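Local coordinates for protein putative N-acetylmuramoyl-L-alanine amidase,autolysin cwp6 (Peptoclostridium difficile, PDB 5J72) that probably cleaves the amide bond between N-acetylmuramoyl and L-alanine in peptidoglycan, as a zinc-binding autolysin attached to the cell wall through its CWB2 domains, at residues 421-424 with 425-428. Residues are numbered along the deposited sequence; the frame is centred on the assembly and turned at random.
Sequences GMKD and SVIN
Met422 lays its chain across Val426 at about a right angle, with CG 3.7 Å from Val426 CG1 and SD just as near that methyl. The first two torsions account for this: Met422 CG stands anti to its own backbone N (chi1 -176°) and the chain runs on extended through chi2, which puts both CG and the sulfur against the valine; the bend at chi3 turns only CE. Ile427 adds a looser apolar neighbour, its CD1 4.5 Å from Met422 SD. On the other branch of the valine, CG2 packs at 3.8 Å against Lys423 CB, while the rest of the lysine chain bends away.

The polar part is all backbone. Lys423 O takes two N-H groups: that of Ile427, with N 3.2 Å from the oxygen, and that of Val426, a weak bond with an N-H...O angle of only 124°. One residue on, Asn428 N binds Asp424 O at 2.9 Å, which continues the helical i to i+4 pattern. Ile427 CG2 also rests 3.4 Å from Asp424 O.

The buried side chains of Met422, Val426 and Ile427 pack on strands 362-370, 391-394 and 411-418: Met422 and Ile427 both touch Val368, Met422 and Val426 both touch Thr394, and Ile427 reaches Val415. Ser425 OG makes a weak hydrogen bond to Gly447 O. Taken together this is the first turn of helix 424-433, with Lys423 at the N-cap position, where the loop after strand 411-418 passes into the helix, and Met422 together with the helix's Val426 and Ile427 packs on parallel strands of the third CWB2 domain.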
loop_
_atom_site.group_PDB
_atom_site.type_symbol
_atom_site.label_atom_id
_atom_site.label_comp_id
_atom_site.label_asym_id
_atom_site.label_seq_id
_atom_site.Cartn_x
_atom_site.Cartn_y
_atom_site.Cartn_z
ATOM N N GLY A 421 1.139 16.824 -2.441
ATOM C CA GLY A 421 -0.060 17.042 -1.635
ATOM C C GLY A 421 -0.029 16.347 -0.296
ATOM O O GLY A 421 -0.719 16.787 0.617
ATOM N N MET A 422 0.730 15.249 -0.172
ATOM C CA MET A 422 0.816 14.570 1.090
ATOM C C MET A 422 1.642 15.446 2.050
ATOM O O MET A 422 2.672 15.982 1.639
ATOM C CB MET A 422 1.477 13.187 0.931
ATOM C CG MET A 422 1.489 12.401 2.253
ATOM S SD MET A 422 1.779 10.637 1.981
ATOM C CE MET A 422 0.363 10.231 1.071
ATOM N N LYS A 423 1.212 15.600 3.314
ATOM C CA LYS A 423 1.957 16.458 4.247
ATOM C C LYS A 423 3.316 15.916 4.568
ATOM O O LYS A 423 3.494 14.707 4.639
ATOM C CB LYS A 423 1.200 16.601 5.590
ATOM C CG LYS A 423 -0.216 17.109 5.428
ATOM C CD LYS A 423 -0.282 18.307 4.532
ATOM C CE LYS A 423 -0.627 19.537 5.320
ATOM N NZ LYS A 423 -1.901 20.121 4.831
ATOM N N ASP A 424 4.294 16.813 4.807
ATOM C CA ASP A 424 5.654 16.393 5.137
ATOM C C ASP A 424 5.638 15.528 6.301
ATOM O O ASP A 424 6.388 14.573 6.451
ATOM C CB ASP A 424 6.535 17.637 5.482
ATOM C CG ASP A 424 6.894 18.512 4.289
ATOM O OD1 ASP A 424 6.677 18.074 3.143
ATOM O OD2 ASP A 424 7.385 19.636 4.505
ATOM N N SER A 425 4.757 15.908 7.208
ATOM C CA SER A 425 4.523 15.240 8.468
ATOM C C SER A 425 4.220 13.713 8.264
ATOM O O SER A 425 4.763 12.839 8.936
ATOM C CB SER A 425 3.312 15.934 9.108
ATOM O OG SER A 425 2.888 15.253 10.258
ATOM N N VAL A 426 3.331 13.435 7.336
ATOM C CA VAL A 426 2.893 12.065 7.022
ATOM C C VAL A 426 3.981 11.220 6.338
ATOM O O VAL A 426 4.271 10.116 6.799
ATOM C CB VAL A 426 1.655 12.263 6.111
ATOM C CG1 VAL A 426 1.108 10.903 5.644
ATOM C CG2 VAL A 426 0.584 13.070 6.883
ATOM N N ILE A 427 4.577 11.761 5.261
ATOM C CA ILE A 427 5.614 10.976 4.562
ATOM C C ILE A 427 6.833 10.753 5.525
ATOM O O ILE A 427 7.403 9.647 5.594
ATOM C CB ILE A 427 5.982 11.693 3.211
ATOM C CG1 ILE A 427 6.924 10.762 2.375
ATOM C CG2 ILE A 427 6.638 13.059 3.451
ATOM C CD1 ILE A 427 6.110 9.492 1.849
ATOM N N ASN A 428 7.181 11.773 6.324
ATOM C CA ASN A 428 8.313 11.606 7.239
ATOM C C ASN A 428 8.020 10.609 8.306
ATOM O O ASN A 428 8.907 9.884 8.733
ATOM C CB ASN A 428 8.715 12.966 7.902
ATOM C CG ASN A 428 9.776 12.700 8.963
ATOM O OD1 ASN A 428 9.463 12.667 10.170
ATOM N ND2 ASN A 428 11.030 12.379 8.596
#